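Local coordinates for protein glycerol-3-phosphate dehydrogenase [NAD(+)] (Dunaliella salina, PDB 6IUY) that probably interconverts dihydroxyacetone phosphate and glycerol 3-phosphate with NAD, and joins this dehydrogenase to a magnesium-binding haloacid dehalogenase-type phosphatase domain that allows direct conversion to glycerol, at residues A37-V42 / F129-G134; D43-T48 / V204-S209. All coordinates share one frame; numbering follows the deposited sequence.

Contact 1. Residues A37-V42 / F129-G134; sequences AVCFDV and FLISGG. With MG (magnesium ion), chain F; GOL (glycerol), chain E.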
loop_
_atom_site.group_PDB
_atom_site.type_symbol
_atom_site.label_atom_id
_atom_site.label_comp_id
_atom_site.label_asym_id
_atom_site.label_seq_id
_atom_site.Cartn_x
_atom_site.Cartn_y
_atom_site.Cartn_z
ATOM N N ALA A 37 10.295 32.252 -9.108
ATOM C CA ALA A 37 9.872 33.302 -8.192
ATOM C C ALA A 37 10.179 34.688 -8.765
ATOM O O ALA A 37 11.227 34.895 -9.367
ATOM C CB ALA A 37 10.541 33.128 -6.846
ATOM N N VAL A 38 9.250 35.620 -8.561
ATOM C CA VAL A 38 9.405 37.025 -8.933
ATOM C C VAL A 38 9.419 37.893 -7.667
ATOM O O VAL A 38 8.468 37.863 -6.873
ATOM C CB VAL A 38 8.257 37.490 -9.865
ATOM C CG1 VAL A 38 8.514 38.887 -10.390
ATOM C CG2 VAL A 38 8.076 36.513 -11.016
ATOM N N CYS A 39 10.491 38.664 -7.474
ATOM C CA CYS A 39 10.580 39.564 -6.319
ATOM C C CYS A 39 10.291 41.022 -6.697
ATOM O O CYS A 39 10.907 41.574 -7.616
ATOM C CB CYS A 39 11.956 39.450 -5.673
ATOM S SG CYS A 39 12.417 37.755 -5.271
ATOM N N PHE A 40 9.351 41.646 -5.992
ATOM C CA PHE A 40 8.974 43.011 -6.324
ATOM C C PHE A 40 9.493 43.990 -5.276
ATOM O O PHE A 40 9.327 43.770 -4.070
ATOM C CB PHE A 40 7.454 43.157 -6.442
ATOM C CG PHE A 40 6.872 42.578 -7.702
ATOM C CD1 PHE A 40 6.745 41.205 -7.859
ATOM C CD2 PHE A 40 6.413 43.406 -8.713
ATOM C CE1 PHE A 40 6.199 40.669 -9.016
ATOM C CE2 PHE A 40 5.866 42.881 -9.873
ATOM C CZ PHE A 40 5.758 41.509 -10.028
ATOM N N ASP A 41 10.103 45.074 -5.741
ATOM C CA ASP A 41 10.392 46.200 -4.865
ATOM C C ASP A 41 9.061 46.850 -4.566
ATOM O O ASP A 41 8.160 46.783 -5.394
ATOM C CB ASP A 41 11.357 47.190 -5.519
ATOM C CG ASP A 41 11.567 48.451 -4.684
ATOM O OD1 ASP A 41 11.983 48.351 -3.504
ATOM O OD2 ASP A 41 11.293 49.541 -5.215
ATOM N N VAL A 42 8.915 47.452 -3.387
ATOM C CA VAL A 42 7.676 48.136 -3.029
ATOM C C VAL A 42 7.600 49.541 -3.625
ATOM O O VAL A 42 6.770 49.825 -4.502
ATOM C CB VAL A 42 7.522 48.239 -1.503
ATOM C CG1 VAL A 42 6.389 49.178 -1.143
ATOM C CG2 VAL A 42 7.279 46.869 -0.908
ATOM N N PHE A 129 7.575 37.499 -4.004
ATOM C CA PHE A 129 8.154 38.156 -2.841
ATOM C C PHE A 129 8.142 39.679 -2.975
ATOM O O PHE A 129 8.298 40.233 -4.070
ATOM C CB PHE A 129 9.595 37.702 -2.621
ATOM C CG PHE A 129 9.736 36.255 -2.302
ATOM C CD1 PHE A 129 9.828 35.836 -0.983
ATOM C CD2 PHE A 129 9.811 35.311 -3.316
ATOM C CE1 PHE A 129 9.974 34.503 -0.679
ATOM C CE2 PHE A 129 9.954 33.978 -3.019
ATOM C CZ PHE A 129 10.032 33.569 -1.697
ATOM N N LEU A 130 7.962 40.349 -1.846
ATOM C CA LEU A 130 8.314 41.750 -1.734
ATOM C C LEU A 130 9.695 41.865 -1.075
ATOM O O LEU A 130 9.947 41.246 -0.031
ATOM C CB LEU A 130 7.260 42.504 -0.926
ATOM C CG LEU A 130 5.830 42.359 -1.428
ATOM C CD1 LEU A 130 4.859 43.084 -0.529
ATOM C CD2 LEU A 130 5.727 42.881 -2.840
ATOM N N ILE A 131 10.593 42.634 -1.690
ATOM C CA ILE A 131 11.888 42.956 -1.078
ATOM C C ILE A 131 12.093 44.471 -1.101
ATOM O O ILE A 131 12.167 45.077 -2.169
ATOM C CB ILE A 131 13.067 42.268 -1.793
ATOM C CG1 ILE A 131 12.839 40.761 -1.915
ATOM C CG2 ILE A 131 14.373 42.547 -1.057
ATOM C CD1 ILE A 131 13.986 40.014 -2.604
ATOM N N SER A 132 12.171 45.075 0.085
ATOM C CA SER A 132 12.160 46.523 0.210
ATOM C C SER A 132 13.218 47.008 1.193
ATOM O O SER A 132 13.625 46.284 2.106
ATOM C CB SER A 132 10.770 47.007 0.636
ATOM O OG SER A 132 10.823 48.260 1.297
ATOM N N GLY A 133 13.678 48.235 0.980
ATOM C CA GLY A 133 14.666 48.842 1.849
ATOM C C GLY A 133 13.977 49.840 2.746
ATOM O O GLY A 133 14.606 50.542 3.538
ATOM N N GLY A 134 12.662 49.903 2.616
ATOM C CA GLY A 134 11.873 50.819 3.413
ATOM C C GLY A 134 11.412 50.201 4.718
ATOM O O GLY A 134 12.111 49.373 5.312
HETATM MG MG MG F . 11.862 51.605 -5.343
HETATM C C1 GOL E . 13.220 53.264 -3.295
HETATM O O1 GOL E . 14.131 53.879 -4.185
HETATM C C2 GOL E . 13.924 52.857 -2.013
HETATM O O2 GOL E . 12.991 52.896 -0.958
HETATM C C3 GOL E . 14.546 51.469 -2.145
HETATM O O3 GOL E . 13.723 50.455 -1.586
#
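Phe40 and Phe129 are joined through their backbones: Phe40 N gives a nearly straight bond of 2.6 Å to Phe129 O. The ladder of parallel strands 37-40 and 127-131 continues on both sides of it, with Phe129 N bonded to Val38 O at 3.0 Å and Ile131 N to Phe40 O at 2.9 Å. On one face of the sheet the Cys39 side chain fits between two neighbours. Its CB meets Ile131 CD1 at 3.7 Å, and SG lies oblique to the Phe129 ring, 5.0 Å from the centroid, a Cys sulfur-aromatic contact. Ala37 CB touches the edge of that ring, in its plane, at CE2. Helix 184-195 packs on this face through Ile192, Ala188 and Ile189. Phe40 CB and Leu130 CD2 meet at 4.0 Å on the other face, where helix 136-145 lies against Leu130 and Val42. Beyond the ladder Val42 CG2 rests on Ser132 CB, and Ser132 OG accepts from Gly134 N in an ST turn. The Asp41 carboxylate, its CG anti to the backbone N (chi1 174°), sends OD2 to magnesium at 2.1 Å, while OD1 forms a salt bridge with Lys185. Adjacent parallel strands whose C-terminal ends carry the first aspartate of a DxDx(T/V) sequence and, on the neighbouring strand, a serine (Ser132) are characteristic of the Rossmann-like haloacid dehalogenase fold.

Contact 2. Residues D43-T48 / V204-S209; sequences DRTVTT and VGDGFS. With MG (magnesium ion), chain F.
This is a metal-mediated contact between the loop 43-48 and the end of strand 201-205 with the turn after it, at the C-terminal ends of the parallel strands in the haloacid dehalogenase-like domain. Residues 43-48, which follow strand 37-40, include the second aspartate and the threonine of the DxDx(T/V) sequence; residues 204-209 bring in Asp206 just after strand 201-205. No hydrogen bond spans the two segments, and magnesium joins them instead, held by Asp43 O at 2.1 Å and Asp206 OD1 at 2.2 Å, with Asp41 as a further ligand. The two oxygens approach each other to 2.8 Å, a closeness explained by the shared cation. Asp43 thus binds through its backbone carbonyl, and its carboxylate turns elsewhere, OD2 accepting from Ser51 N. In Asp206, CG sits between the backbone N and the carbonyl carbon (chi1 59°), which carries the carboxylate across to the Asp43 carbonyl. Its second oxygen, OD2, lies 3.1 Å from Arg44 CB. The guanidinium and carboxylate planes are 37° apart, with Arg44 NH1 4.2 Å from OD2, too distant for a salt bridge. Arg233 makes a long, weak ion pair with the same oxygen. Thr45 lies against the strand end beside this site, its CG2 modelled 3.3 Å from Gly205 CA, closer than carbons normally come, so the placement of this branch is doubtful.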
loop_
_atom_site.group_PDB
_atom_site.type_symbol
_atom_site.label_atom_id
_atom_site.label_comp_id
_atom_site.label_asym_id
_atom_site.label_seq_id
_atom_site.Cartn_x
_atom_site.Cartn_y
_atom_site.Cartn_z
ATOM N N ASP A 43 8.495 50.407 -3.153
ATOM C CA ASP A 43 8.498 51.826 -3.504
ATOM C C ASP A 43 8.706 52.130 -4.991
ATOM O O ASP A 43 9.803 51.970 -5.536
ATOM C CB ASP A 43 9.564 52.546 -2.678
ATOM C CG ASP A 43 9.255 52.514 -1.193
ATOM O OD1 ASP A 43 9.884 51.714 -0.462
ATOM O OD2 ASP A 43 8.362 53.271 -0.767
ATOM N N ARG A 44 7.617 52.576 -5.616
ATOM C CA ARG A 44 7.546 53.020 -7.015
ATOM C C ARG A 44 7.591 51.890 -8.049
ATOM O O ARG A 44 7.699 52.155 -9.252
ATOM C CB ARG A 44 8.648 54.041 -7.313
ATOM C CG ARG A 44 8.378 55.408 -6.701
ATOM C CD ARG A 44 9.471 56.401 -7.085
ATOM N NE ARG A 44 9.697 57.418 -6.059
ATOM C CZ ARG A 44 10.369 57.197 -4.932
ATOM N NH1 ARG A 44 10.872 55.994 -4.679
ATOM N NH2 ARG A 44 10.533 58.178 -4.053
ATOM N N THR A 45 7.482 50.640 -7.598
ATOM C CA THR A 45 7.253 49.549 -8.542
ATOM C C THR A 45 5.891 48.914 -8.268
ATOM O O THR A 45 5.147 48.606 -9.196
ATOM C CB THR A 45 8.350 48.475 -8.482
ATOM O OG1 THR A 45 7.983 47.466 -7.535
ATOM C CG2 THR A 45 9.681 49.091 -8.111
ATOM N N VAL A 46 5.558 48.745 -6.992
ATOM C CA VAL A 46 4.239 48.249 -6.598
ATOM C C VAL A 46 3.328 49.384 -6.149
ATOM O O VAL A 46 2.122 49.369 -6.406
ATOM C CB VAL A 46 4.348 47.202 -5.465
ATOM C CG1 VAL A 46 3.022 47.035 -4.748
ATOM C CG2 VAL A 46 4.838 45.871 -6.023
ATOM N N THR A 47 3.905 50.365 -5.465
ATOM C CA THR A 47 3.145 51.531 -5.039
ATOM C C THR A 47 3.379 52.719 -5.979
ATOM O O THR A 47 4.493 52.920 -6.486
ATOM C CB THR A 47 3.506 51.941 -3.591
ATOM O OG1 THR A 47 3.448 50.794 -2.738
ATOM C CG2 THR A 47 2.556 53.014 -3.077
ATOM N N THR A 48 2.323 53.496 -6.208
ATOM C CA THR A 48 2.398 54.731 -6.988
ATOM C C THR A 48 3.373 55.716 -6.346
ATOM O O THR A 48 4.291 56.219 -6.992
ATOM C CB THR A 48 1.016 55.410 -7.104
ATOM O OG1 THR A 48 0.497 55.659 -5.791
ATOM C CG2 THR A 48 0.034 54.527 -7.861
ATOM N N VAL A 204 12.162 42.619 -9.866
ATOM C CA VAL A 204 11.431 43.693 -10.532
ATOM C C VAL A 204 11.425 44.934 -9.651
ATOM O O VAL A 204 10.921 44.882 -8.521
ATOM C CB VAL A 204 9.973 43.294 -10.846
ATOM C CG1 VAL A 204 9.322 44.344 -11.734
ATOM C CG2 VAL A 204 9.922 41.926 -11.507
ATOM N N GLY A 205 11.979 46.038 -10.166
ATOM C CA GLY A 205 12.049 47.293 -9.426
ATOM C C GLY A 205 12.537 48.526 -10.189
ATOM O O GLY A 205 12.868 48.461 -11.377
ATOM N N ASP A 206 12.584 49.662 -9.492
ATOM C CA ASP A 206 12.964 50.939 -10.098
ATOM C C ASP A 206 14.357 51.435 -9.677
ATOM O O ASP A 206 15.106 51.974 -10.489
ATOM C CB ASP A 206 11.914 52.015 -9.769
ATOM C CG ASP A 206 11.725 52.231 -8.266
ATOM O OD1 ASP A 206 11.651 51.233 -7.513
ATOM O OD2 ASP A 206 11.639 53.407 -7.837
ATOM N N GLY A 207 14.702 51.253 -8.408
ATOM C CA GLY A 207 15.903 51.860 -7.859
ATOM C C GLY A 207 17.204 51.152 -8.173
ATOM O O GLY A 207 17.235 50.192 -8.952
ATOM N N PHE A 208 18.282 51.647 -7.567
ATOM C CA PHE A 208 19.595 51.017 -7.661
ATOM C C PHE A 208 19.693 49.806 -6.731
ATOM O O PHE A 208 20.457 48.880 -6.980
ATOM C CB PHE A 208 20.703 52.028 -7.330
ATOM C CG PHE A 208 21.019 52.974 -8.460
ATOM C CD1 PHE A 208 21.995 52.655 -9.394
ATOM C CD2 PHE A 208 20.338 54.178 -8.591
ATOM C CE1 PHE A 208 22.290 53.517 -10.441
ATOM C CE2 PHE A 208 20.629 55.049 -9.634
ATOM C CZ PHE A 208 21.608 54.717 -10.560
ATOM N N SER A 209 18.916 49.822 -5.651
ATOM C CA SER A 209 18.868 48.683 -4.737
ATOM C C SER A 209 18.372 47.442 -5.480
ATOM O O SER A 209 18.743 46.320 -5.141
ATOM C CB SER A 209 17.968 48.984 -3.533
ATOM O OG SER A 209 16.658 49.341 -3.950
HETATM MG MG MG F . 11.862 51.605 -5.343
#

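Contacts 1 and 2 have centres 8 Å apart and meet at one magnesium ion, to which contact 1 supplies Asp41 and contact 2 supplies Asp43 and Asp206. Strand 37-40 runs between strands 127-131 and 201-205 in the parallel sheet, and the chain continues without a break from 37-42 into 43-48. Along the chain the order is 37-42, 43-48, 129-134, 204-209, so the segments alternate and distant parts of the sequence converge on the metal. The contacts also join directly: Cys39 O probably accepts a hydrogen bond from Val204 N, and Val38 packs on Val204. Together they build the magnesium site of the phosphatase-type domain, separate from the NAD pocket.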